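Local coordinates for BH1408 protein (Bacillus halodurans, PDB 4E0A) that is probably an N-acetyltransferase of the GNAT family, moving an acetyl group onto an amino group of its substrate, at residues I2-E5 against Q9-E12; L74-L79 against Q85-Y90; V129-F132 against A136-F139. The protein carries 1 engineered substitution. All coordinates share one frame; numbering follows the deposited sequence.

Interaction 1 (I2-E5 against Q9-E12); sequences IIRE and QDYE
R4 and D10 carry this contact almost alone, joining the first strand, residues 2-5, to the short 3-10 segment that leads into helix 11-28. The main interaction is a two-pronged salt bridge. The side chains approach from opposite directions, and the guanidinium meets the carboxylate end-on with its two terminal nitrogens: R4 NH1 lies 2.8 Å from D10 OD2, and R4 NH2 lies 3.1 Å from D10 OD1. Both bonds are nearly straight. The two flat groups are close to coplanar, 23° apart, and both oxygens lie almost in the guanidinium plane. R4 NH1 uses the syn lone pair of D10 OD2; R4 NH2 meets D10 OD1 on the syn side but somewhat out of the carboxylate plane. Such a match fixes the rotation of each group against the other. R4 gets there because its chain runs extended from CG to NE after CG has settled between the backbone N and carbonyl carbon (chi1 55°).

Each partner has a further hydrogen bond. R4 NH1 also donates to the carbonyl of its neighbour, E5 O, at 3.0 Å, and D10 OD2 accepts a hydrogen bond from T7 N, three residues earlier. The buried D10 carboxylate is thus held by its own turn as well as by R4, while the R4 chain rests on V58 and V60 of strand 54-62. A methionine in place of R4 would probably leave the D10 carboxylate without its charged mate and E5 O without this donor, weakening the tie between strand and helix start. The arrangement belongs to the strand-turn-helix opening of the GNAT fold, where an edge strand gives way to the first helix.

Interaction 2 (L74-L79 against Q85-Y90); sequences LVQTPL and QRKTVY
L74-T77 and R86-Y90 run antiparallel, at 164° with axes 4.7 Å apart, and V75 with T88 and T77 with R86 form hydrogen-bonded pairs; T77 N to R86 O, at 2.7 Å, is the shortest bond. Q76 and K87, a non-hydrogen-bonded pair, lie on one face of the sheet with L74 and V89. There the Q76 chain, bent at chi2 (111°), lays its amide over the extended lysine, Q76 NE2 being 3.7 Å from K87 CD. Q76 OE1 also takes a weak bond from Q85 NE2 at 3.4 Å, the two amide planes steeply inclined. Beyond the strand ends, a water links L79 N to Q85 OE1. On the face of V75 and T88, V75 CG2 touches Y90 CB at 3.9 Å, and a second water joins V75 O to T88 OG1.

The pair forms the turn-proximal end of the hairpin of strands 65-77 and 86-96. Helix 105-119 covers L74 and V89 through Y116, with I113 also on V89, and K87 NZ reaches H120 O. From the opposite face R86 NH2 makes a salt bridge with E126 and Y90 OH a hydrogen bond with D128, both on neighbouring strand 124-130, while L79 packs on R34 of the second subunit.

Interaction 3 (V129-F132 against A136-F139); sequences VYDF and AKAF
V129 and D131 meet A136 and K137 across the tight connection from strand 124-130 to helix 134-142, the strand-helix unit that in GNAT enzymes is known as motif B. The apolar part lies at the strand end. With V129 CG1 between the backbone N and carbonyl carbon (chi1 63°), V129 CG2 lies anti to the N and faces A136 CB at 3.9 Å, while V129 CG1 meets the aliphatic K137 CG at 4.1 Å, the two side chains crossing at about a right angle. The valine therefore fits against the first turn of the helix through both methyls.

At the start of this motif B helix, N133 OD1, next to the first helical residue at 134, accepts a hydrogen bond from A136 N, three residues on. A phosphate ion, probably from the crystallisation liquor, lies about 5 Å from the V129 side chain. The polar part of the contact sits in the turn. K137 bends at chi3 (-77°), bringing K137 NZ back to D131 O at 2.9 Å, where it sits on a carbonyl lone pair in the carbonyl plane. The same ammonium makes a longer salt bridge with D131 OD1, 3.4 Å from K137 NZ, and a weak, long ion pair with D134. V129 and Y130 pair antiparallel with a strand of the second subunit, so the sheet continues across the interface, and D131 packs on C147 of that subunit.

From the N terminus the three contacts follow one another in series, none nesting within or crossing another. Interaction 1 closes the three-residue turn between the first strand and helix 11-28. Interaction 2 comes after strand 54-62 and closes the five-residue loop at the tip of the hairpin 65-77/86-96. Interaction 3 closes the turn from strand 124-130 into helix 134-142. All reach the same sheet: interaction 1 at one outermost strand of the chain, interaction 3 at the other, on opposite sides of the chain's centre. Strand 86-96 of interaction 2 is the sheet neighbour of strand 124-130 of interaction 3; the nearest atoms of these two contacts are about 6 Å apart, and both touch the second subunit.

Interaction 1 (I2-E5 against Q9-E12)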
ATOM      1  N   ILE A   2      20.206 -25.775   4.756  1.00 19.46           N
ATOM      2  CA  ILE A   2      20.391 -24.731   5.758  1.00 18.87           C
ATOM      3  C   ILE A   2      19.699 -23.432   5.350  1.00 17.14           C
ATOM      4  O   ILE A   2      19.507 -23.162   4.161  1.00 18.34           O
ATOM      5  CB  ILE A   2      21.892 -24.390   6.003  1.00 23.61           C
ATOM      6  CG1 ILE A   2      22.527 -23.796   4.750  1.00 25.08           C
ATOM      7  CG2 ILE A   2      22.707 -25.599   6.485  1.00 24.17           C
ATOM      8  CD1 ILE A   2      23.916 -23.292   4.986  1.00 34.25           C
ATOM      9  N   ILE A   3      19.322 -22.649   6.355  1.00 19.01           N
ATOM     10  CA  ILE A   3      18.987 -21.243   6.193  1.00 16.88           C
ATOM     11  C   ILE A   3      20.098 -20.409   6.846  1.00 16.01           C
ATOM     12  O   ILE A   3      20.531 -20.693   7.961  1.00 12.78           O
ATOM     13  CB  ILE A   3      17.605 -20.911   6.820  1.00 14.76           C
ATOM     14  CG1 ILE A   3      16.508 -21.664   6.063  1.00 18.83           C
ATOM     15  CG2 ILE A   3      17.331 -19.396   6.803  1.00 14.68           C
ATOM     16  CD1 ILE A   3      15.111 -21.447   6.617  1.00 21.04           C
ATOM     17  N   ARG A   4      20.579 -19.399   6.131  1.00 14.30           N
ATOM     18  CA  ARG A   4      21.623 -18.519   6.648  1.00 13.76           C
ATOM     19  C   ARG A   4      21.402 -17.134   6.073  1.00 15.11           C
ATOM     20  O   ARG A   4      20.638 -16.969   5.134  1.00 10.10           O
ATOM     21  CB  ARG A   4      23.017 -19.021   6.253  1.00 14.21           C
ATOM     22  CG  ARG A   4      23.212 -19.230   4.755  1.00 13.72           C
ATOM     23  CD  ARG A   4      24.702 -19.262   4.403  1.00 14.47           C
ATOM     24  NE  ARG A   4      24.937 -19.537   2.986  1.00 18.62           N
ATOM     25  CZ  ARG A   4      24.930 -18.615   2.028  1.00 16.28           C
ATOM     26  NH1 ARG A   4      24.684 -17.348   2.327  1.00 15.44           N
ATOM     27  NH2 ARG A   4      25.157 -18.960   0.761  1.00 14.14           N
ATOM     28  N   GLU A   5      22.070 -16.136   6.632  1.00 12.54           N
ATOM     29  CA  GLU A   5      22.057 -14.826   6.014  1.00 15.11           C
ATOM     30  C   GLU A   5      22.845 -14.872   4.723  1.00 13.82           C
ATOM     31  O   GLU A   5      23.777 -15.655   4.578  1.00 11.59           O
ATOM     32  CB  GLU A   5      22.598 -13.749   6.962  1.00 16.86           C
ATOM     33  CG  GLU A   5      21.689 -13.504   8.160  1.00 23.29           C
ATOM     34  CD  GLU A   5      21.893 -12.133   8.792  1.00 28.39           C
ATOM     35  OE1 GLU A   5      22.894 -11.458   8.472  1.00 30.53           O
ATOM     36  OE2 GLU A   5      21.041 -11.729   9.608  1.00 31.42           O
ATOM     37  N   GLN A   9      28.363 -12.562  -2.340  1.00 17.82           N
ATOM     38  CA  GLN A   9      28.583 -13.622  -3.326  1.00 25.95           C
ATOM     39  C   GLN A   9      27.291 -14.351  -3.765  1.00 20.67           C
ATOM     40  O   GLN A   9      27.284 -15.073  -4.760  1.00 20.71           O
ATOM     41  CB  GLN A   9      29.598 -14.622  -2.761  1.00 37.87           C
ATOM     42  CG  GLN A   9      30.112 -15.681  -3.727  1.00 49.91           C
ATOM     43  CD  GLN A   9      31.060 -16.664  -3.049  1.00 59.98           C
ATOM     44  OE1 GLN A   9      31.340 -16.548  -1.854  1.00 61.82           O
ATOM     45  NE2 GLN A   9      31.557 -17.638  -3.812  1.00 63.00           N
ATOM     46  N   ASP A  10      26.207 -14.160  -3.020  1.00 15.40           N
ATOM     47  CA  ASP A  10      24.928 -14.782  -3.352  1.00 14.76           C
ATOM     48  C   ASP A  10      24.165 -14.034  -4.450  1.00 12.24           C
ATOM     49  O   ASP A  10      23.132 -14.510  -4.908  1.00 12.61           O
ATOM     50  CB  ASP A  10      24.031 -14.899  -2.105  1.00 10.58           C
ATOM     51  CG  ASP A  10      24.582 -15.881  -1.087  1.00 14.30           C
ATOM     52  OD1 ASP A  10      25.217 -16.869  -1.508  1.00 12.48           O
ATOM     53  OD2 ASP A  10      24.379 -15.666   0.127  1.00 15.15           O
ATOM     54  N   TYR A  11      24.687 -12.881  -4.874  1.00  9.91           N
ATOM     55  CA  TYR A  11      23.936 -11.996  -5.764  1.00 12.16           C
ATOM     56  C   TYR A  11      23.367 -12.680  -7.014  1.00 10.84           C
ATOM     57  O   TYR A  11      22.171 -12.572  -7.296  1.00 10.99           O
ATOM     58  CB  TYR A  11      24.748 -10.749  -6.171  1.00 13.49           C
ATOM     59  CG  TYR A  11      24.083 -10.059  -7.343  1.00 13.50           C
ATOM     60  CD1 TYR A  11      22.891  -9.365  -7.169  1.00 15.69           C
ATOM     61  CD2 TYR A  11      24.602 -10.163  -8.634  1.00 13.79           C
ATOM     62  CE1 TYR A  11      22.241  -8.765  -8.243  1.00 15.33           C
ATOM     63  CE2 TYR A  11      23.955  -9.569  -9.715  1.00  8.70           C
ATOM     64  CZ  TYR A  11      22.782  -8.872  -9.512  1.00 10.30           C
ATOM     65  OH  TYR A  11      22.128  -8.286 -10.566  1.00 15.34           O
ATOM     66  N   GLU A  12      24.218 -13.365  -7.768  1.00 11.96           N
ATOM     67  CA  GLU A  12      23.799 -13.901  -9.058  1.00 13.49           C
ATOM     68  C   GLU A  12      22.617 -14.855  -8.931  1.00 15.27           C
ATOM     69  O   GLU A  12      21.645 -14.757  -9.679  1.00 14.01           O
ATOM     70  CB  GLU A  12      24.974 -14.567  -9.804  1.00 15.89           C
ATOM     71  CG  GLU A  12      25.761 -13.558 -10.630  1.00 21.15           C
ATOM     72  CD  GLU A  12      27.007 -14.129 -11.290  1.00 31.24           C
ATOM     73  OE1 GLU A  12      27.172 -15.366 -11.320  1.00 28.94           O
ATOM     74  OE2 GLU A  12      27.829 -13.319 -11.776  1.00 35.90           O
TER

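Interaction 2 (L74-L79 against Q85-Y90)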
ATOM      1  N   LEU A  74      13.339  -3.764   9.094  1.00 12.70           N
ATOM      2  CA  LEU A  74      12.758  -3.350  10.365  1.00 14.02           C
ATOM      3  C   LEU A  74      12.240  -1.921  10.189  1.00 17.48           C
ATOM      4  O   LEU A  74      13.014  -1.002   9.905  1.00 18.90           O
ATOM      5  CB  LEU A  74      13.822  -3.393  11.469  1.00 16.09           C
ATOM      6  CG  LEU A  74      13.296  -3.450  12.897  1.00 28.38           C
ATOM      7  CD1 LEU A  74      12.435  -4.700  13.076  1.00 33.14           C
ATOM      8  CD2 LEU A  74      14.459  -3.438  13.885  1.00 30.15           C
ATOM      9  N   VAL A  75      10.930  -1.736  10.343  1.00 16.46           N
ATOM     10  CA  VAL A  75      10.293  -0.449  10.063  1.00 16.78           C
ATOM     11  C   VAL A  75       9.673   0.100  11.341  1.00 20.65           C
ATOM     12  O   VAL A  75       8.971  -0.616  12.046  1.00 20.31           O
ATOM     13  CB  VAL A  75       9.198  -0.586   8.964  1.00 16.00           C
ATOM     14  CG1 VAL A  75       8.469   0.734   8.746  1.00 21.77           C
ATOM     15  CG2 VAL A  75       9.809  -1.114   7.653  1.00 11.24           C
ATOM     16  N   GLN A  76       9.951   1.362  11.658  1.00 17.60           N
ATOM     17  CA  GLN A  76       9.390   1.969  12.865  1.00 23.16           C
ATOM     18  C   GLN A  76       8.743   3.287  12.500  1.00 22.72           C
ATOM     19  O   GLN A  76       9.371   4.132  11.863  1.00 27.38           O
ATOM     20  CB  GLN A  76      10.460   2.178  13.939  1.00 32.57           C
ATOM     21  CG  GLN A  76       9.918   2.777  15.240  1.00 42.47           C
ATOM     22  CD  GLN A  76       9.938   1.793  16.398  1.00 46.50           C
ATOM     23  OE1 GLN A  76       8.949   1.639  17.113  1.00 48.66           O
ATOM     24  NE2 GLN A  76      11.071   1.128  16.592  1.00 49.60           N
ATOM     25  N   THR A  77       7.478   3.453  12.860  1.00 19.47           N
ATOM     26  CA  THR A  77       6.790   4.709  12.556  1.00 20.68           C
ATOM     27  C   THR A  77       6.554   5.454  13.861  1.00 20.20           C
ATOM     28  O   THR A  77       6.302   4.830  14.894  1.00 21.91           O
ATOM     29  CB  THR A  77       5.450   4.481  11.818  1.00 23.56           C
ATOM     30  OG1 THR A  77       4.633   3.584  12.575  1.00 28.37           O
ATOM     31  CG2 THR A  77       5.693   3.892  10.452  1.00 29.63           C
ATOM     32  N   PRO A  78       6.648   6.791  13.825  1.00 17.92           N
ATOM     33  CA  PRO A  78       6.648   7.542  15.080  1.00 20.12           C
ATOM     34  C   PRO A  78       5.238   7.705  15.626  1.00 18.25           C
ATOM     35  O   PRO A  78       4.264   7.579  14.896  1.00 22.07           O
ATOM     36  CB  PRO A  78       7.182   8.916  14.652  1.00 17.76           C
ATOM     37  CG  PRO A  78       6.632   9.076  13.253  1.00 19.41           C
ATOM     38  CD  PRO A  78       6.702   7.679  12.646  1.00 17.55           C
ATOM     39  N   LEU A  79       5.146   8.003  16.909  1.00 17.45           N
ATOM     40  CA  LEU A  79       3.877   8.368  17.506  1.00 20.51           C
ATOM     41  C   LEU A  79       3.379   9.642  16.825  1.00 17.66           C
ATOM     42  O   LEU A  79       4.138  10.602  16.653  1.00 14.61           O
ATOM     43  CB  LEU A  79       4.048   8.583  19.010  1.00 21.72           C
ATOM     44  CG  LEU A  79       2.789   8.995  19.773  1.00 23.92           C
ATOM     45  CD1 LEU A  79       1.693   7.930  19.670  1.00 19.11           C
ATOM     46  CD2 LEU A  79       3.127   9.308  21.219  1.00 25.88           C
ATOM     47  N   GLN A  85       2.193   4.590  17.340  1.00 15.42           N
ATOM     48  CA  GLN A  85       3.576   4.261  17.029  1.00 17.64           C
ATOM     49  C   GLN A  85       3.628   2.784  16.636  1.00 18.49           C
ATOM     50  O   GLN A  85       3.006   1.933  17.283  1.00 17.89           O
ATOM     51  CB  GLN A  85       4.444   4.505  18.258  1.00 17.67           C
ATOM     52  CG  GLN A  85       5.908   4.108  18.094  1.00 20.66           C
ATOM     53  CD  GLN A  85       6.746   4.511  19.289  1.00 28.62           C
ATOM     54  OE1 GLN A  85       6.407   5.452  20.007  1.00 26.00           O
ATOM     55  NE2 GLN A  85       7.848   3.799  19.513  1.00 33.84           N
ATOM     56  N   ARG A  86       4.380   2.459  15.597  1.00 20.66           N
ATOM     57  CA  ARG A  86       4.343   1.095  15.104  1.00 19.29           C
ATOM     58  C   ARG A  86       5.713   0.546  14.716  1.00 14.14           C
ATOM     59  O   ARG A  86       6.497   1.208  14.040  1.00 22.30           O
ATOM     60  CB  ARG A  86       3.385   1.022  13.920  1.00 23.78           C
ATOM     61  CG  ARG A  86       2.848  -0.338  13.653  1.00 28.65           C
ATOM     62  CD  ARG A  86       1.537  -0.234  12.922  1.00 32.30           C
ATOM     63  NE  ARG A  86       1.255  -1.469  12.204  1.00 31.54           N
ATOM     64  CZ  ARG A  86       0.741  -2.543  12.776  1.00 24.90           C
ATOM     65  NH1 ARG A  86       0.446  -2.517  14.069  1.00 23.26           N
ATOM     66  NH2 ARG A  86       0.520  -3.635  12.055  1.00 22.27           N
ATOM     67  N   LYS A  87       5.972  -0.683  15.136  1.00 13.26           N
ATOM     68  CA  LYS A  87       7.203  -1.384  14.780  1.00 16.69           C
ATOM     69  C   LYS A  87       6.831  -2.670  14.048  1.00 14.79           C
ATOM     70  O   LYS A  87       6.084  -3.504  14.566  1.00 12.85           O
ATOM     71  CB  LYS A  87       8.016  -1.686  16.048  1.00 16.25           C
ATOM     72  CG  LYS A  87       9.423  -2.219  15.786  1.00 15.52           C
ATOM     73  CD  LYS A  87      10.194  -2.445  17.092  1.00 19.63           C
ATOM     74  CE  LYS A  87      11.652  -2.800  16.796  1.00 23.69           C
ATOM     75  NZ  LYS A  87      12.427  -3.055  18.043  1.00 28.78           N
ATOM     76  N   THR A  88       7.321  -2.828  12.824  1.00 14.04           N
ATOM     77  CA  THR A  88       7.005  -4.031  12.065  1.00 13.32           C
ATOM     78  C   THR A  88       8.224  -4.608  11.370  1.00 13.02           C
ATOM     79  O   THR A  88       9.269  -3.952  11.248  1.00 15.51           O
ATOM     80  CB  THR A  88       5.947  -3.762  10.953  1.00 11.64           C
ATOM     81  OG1 THR A  88       6.381  -2.680  10.119  1.00 16.68           O
ATOM     82  CG2 THR A  88       4.574  -3.436  11.553  1.00 15.63           C
ATOM     83  N   VAL A  89       8.073  -5.838  10.902  1.00  9.04           N
ATOM     84  CA  VAL A  89       8.990  -6.378   9.906  1.00 11.00           C
ATOM     85  C   VAL A  89       8.276  -6.306   8.571  1.00 13.35           C
ATOM     86  O   VAL A  89       7.159  -6.811   8.439  1.00 15.34           O
ATOM     87  CB  VAL A  89       9.351  -7.842  10.192  1.00 14.95           C
ATOM     88  CG1 VAL A  89      10.105  -8.436   9.006  1.00 17.42           C
ATOM     89  CG2 VAL A  89      10.176  -7.947  11.454  1.00 16.44           C
ATOM     90  N   TYR A  90       8.902  -5.681   7.581  1.00 11.03           N
ATOM     91  CA  TYR A  90       8.299  -5.608   6.258  1.00 10.34           C
ATOM     92  C   TYR A  90       9.055  -6.505   5.297  1.00 12.08           C
ATOM     93  O   TYR A  90      10.271  -6.354   5.109  1.00 15.12           O
ATOM     94  CB  TYR A  90       8.299  -4.184   5.727  1.00  9.45           C
ATOM     95  CG  TYR A  90       7.612  -4.054   4.385  1.00 13.03           C
ATOM     96  CD1 TYR A  90       6.226  -4.079   4.292  1.00 12.40           C
ATOM     97  CD2 TYR A  90       8.348  -3.922   3.202  1.00 14.77           C
ATOM     98  CE1 TYR A  90       5.583  -3.956   3.058  1.00 14.79           C
ATOM     99  CE2 TYR A  90       7.709  -3.815   1.968  1.00 14.69           C
ATOM    100  CZ  TYR A  90       6.327  -3.823   1.910  1.00 16.24           C
ATOM    101  OH  TYR A  90       5.681  -3.706   0.693  1.00 16.62           O
TER
HETATM  102  O   HOH W   1       5.864  -0.009  11.199  1.00 22.59           O
HETATM  103  O   HOH W   2       7.364   7.962  18.567  1.00 22.14           O

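Interaction 3 (V129-F132 against A136-F139)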
ATOM      1  N   VAL A 129       1.193  -7.687  -1.686  1.00 10.23           N
ATOM      2  CA  VAL A 129       1.076  -8.650  -2.767  1.00 13.19           C
ATOM      3  C   VAL A 129       0.074  -8.154  -3.821  1.00 13.01           C
ATOM      4  O   VAL A 129      -0.963  -7.562  -3.492  1.00 10.88           O
ATOM      5  CB  VAL A 129       0.692 -10.044  -2.217  1.00 12.42           C
ATOM      6  CG1 VAL A 129      -0.680  -9.990  -1.542  1.00 12.67           C
ATOM      7  CG2 VAL A 129       0.732 -11.083  -3.331  1.00 15.02           C
ATOM      8  N   TYR A 130       0.391  -8.391  -5.087  1.00  9.91           N
ATOM      9  CA  TYR A 130      -0.497  -7.981  -6.175  1.00 10.14           C
ATOM     10  C   TYR A 130      -1.703  -8.892  -6.332  1.00 13.97           C
ATOM     11  O   TYR A 130      -1.608 -10.104  -6.131  1.00 13.74           O
ATOM     12  CB  TYR A 130       0.279  -7.812  -7.487  1.00  8.84           C
ATOM     13  CG  TYR A 130       0.972  -6.481  -7.506  1.00  9.98           C
ATOM     14  CD1 TYR A 130       2.167  -6.299  -6.832  1.00 12.27           C
ATOM     15  CD2 TYR A 130       0.381  -5.379  -8.122  1.00 10.99           C
ATOM     16  CE1 TYR A 130       2.785  -5.080  -6.805  1.00 16.52           C
ATOM     17  CE2 TYR A 130       0.997  -4.148  -8.107  1.00  9.04           C
ATOM     18  CZ  TYR A 130       2.205  -4.005  -7.440  1.00 14.52           C
ATOM     19  OH  TYR A 130       2.847  -2.786  -7.404  1.00 17.95           O
ATOM     20  N   ASP A 131      -2.837  -8.290  -6.691  1.00  9.84           N
ATOM     21  CA  ASP A 131      -4.137  -8.970  -6.697  1.00 13.77           C
ATOM     22  C   ASP A 131      -4.165 -10.212  -7.592  1.00 14.45           C
ATOM     23  O   ASP A 131      -4.832 -11.193  -7.276  1.00 12.47           O
ATOM     24  CB  ASP A 131      -5.237  -7.969  -7.109  1.00 17.76           C
ATOM     25  CG  ASP A 131      -6.617  -8.607  -7.244  1.00 24.82           C
ATOM     26  OD1 ASP A 131      -7.169  -9.069  -6.225  1.00 24.96           O
ATOM     27  OD2 ASP A 131      -7.169  -8.620  -8.374  1.00 23.69           O
ATOM     28  N   PHE A 132      -3.430 -10.181  -8.701  1.00 13.58           N
ATOM     29  CA  PHE A 132      -3.424 -11.322  -9.624  1.00  9.35           C
ATOM     30  C   PHE A 132      -2.719 -12.560  -9.049  1.00 13.56           C
ATOM     31  O   PHE A 132      -2.883 -13.671  -9.566  1.00 13.12           O
ATOM     32  CB  PHE A 132      -2.728 -10.940 -10.932  1.00 11.21           C
ATOM     33  CG  PHE A 132      -1.216 -10.826 -10.811  1.00 14.01           C
ATOM     34  CD1 PHE A 132      -0.618  -9.610 -10.537  1.00 11.50           C
ATOM     35  CD2 PHE A 132      -0.407 -11.941 -10.964  1.00 16.48           C
ATOM     36  CE1 PHE A 132       0.756  -9.508 -10.428  1.00 12.16           C
ATOM     37  CE2 PHE A 132       0.962 -11.847 -10.853  1.00 17.15           C
ATOM     38  CZ  PHE A 132       1.546 -10.636 -10.590  1.00 15.36           C
ATOM     39  N   ALA A 136       0.768 -16.645  -4.381  1.00 11.00           N
ATOM     40  CA  ALA A 136       1.299 -16.021  -3.172  1.00 11.81           C
ATOM     41  C   ALA A 136       0.237 -15.759  -2.108  1.00 10.04           C
ATOM     42  O   ALA A 136       0.487 -15.922  -0.908  1.00 12.81           O
ATOM     43  CB  ALA A 136       2.047 -14.732  -3.523  1.00 16.59           C
ATOM     44  N   LYS A 137      -0.953 -15.339  -2.524  1.00 12.65           N
ATOM     45  CA  LYS A 137      -2.028 -15.131  -1.558  1.00 17.49           C
ATOM     46  C   LYS A 137      -2.369 -16.418  -0.782  1.00 14.42           C
ATOM     47  O   LYS A 137      -2.523 -16.394   0.444  1.00 12.53           O
ATOM     48  CB  LYS A 137      -3.273 -14.543  -2.233  1.00 19.50           C
ATOM     49  CG  LYS A 137      -3.078 -13.086  -2.684  1.00 25.55           C
ATOM     50  CD  LYS A 137      -4.399 -12.389  -3.018  1.00 29.72           C
ATOM     51  CE  LYS A 137      -4.942 -12.805  -4.371  1.00 33.49           C
ATOM     52  NZ  LYS A 137      -6.135 -11.984  -4.767  1.00 31.53           N
ATOM     53  N   ALA A 138      -2.476 -17.535  -1.491  1.00 11.47           N
ATOM     54  CA  ALA A 138      -2.785 -18.815  -0.847  1.00 12.22           C
ATOM     55  C   ALA A 138      -1.685 -19.205   0.127  1.00 10.92           C
ATOM     56  O   ALA A 138      -1.953 -19.764   1.176  1.00 13.46           O
ATOM     57  CB  ALA A 138      -2.978 -19.900  -1.883  1.00 14.69           C
ATOM     58  N   PHE A 139      -0.445 -18.915  -0.242  1.00 10.44           N
ATOM     59  CA  PHE A 139       0.702 -19.247   0.600  1.00 10.59           C
ATOM     60  C   PHE A 139       0.625 -18.409   1.872  1.00 10.64           C
ATOM     61  O   PHE A 139       0.684 -18.937   2.974  1.00 15.78           O
ATOM     62  CB  PHE A 139       1.998 -18.979  -0.171  1.00 11.81           C
ATOM     63  CG  PHE A 139       3.252 -19.084   0.652  1.00 12.45           C
ATOM     64  CD1 PHE A 139       3.794 -20.320   0.971  1.00 16.46           C
ATOM     65  CD2 PHE A 139       3.915 -17.937   1.067  1.00 16.93           C
ATOM     66  CE1 PHE A 139       4.961 -20.414   1.724  1.00 14.15           C
ATOM     67  CE2 PHE A 139       5.084 -18.014   1.806  1.00 15.12           C
ATOM     68  CZ  PHE A 139       5.604 -19.257   2.145  1.00 15.63           C
TER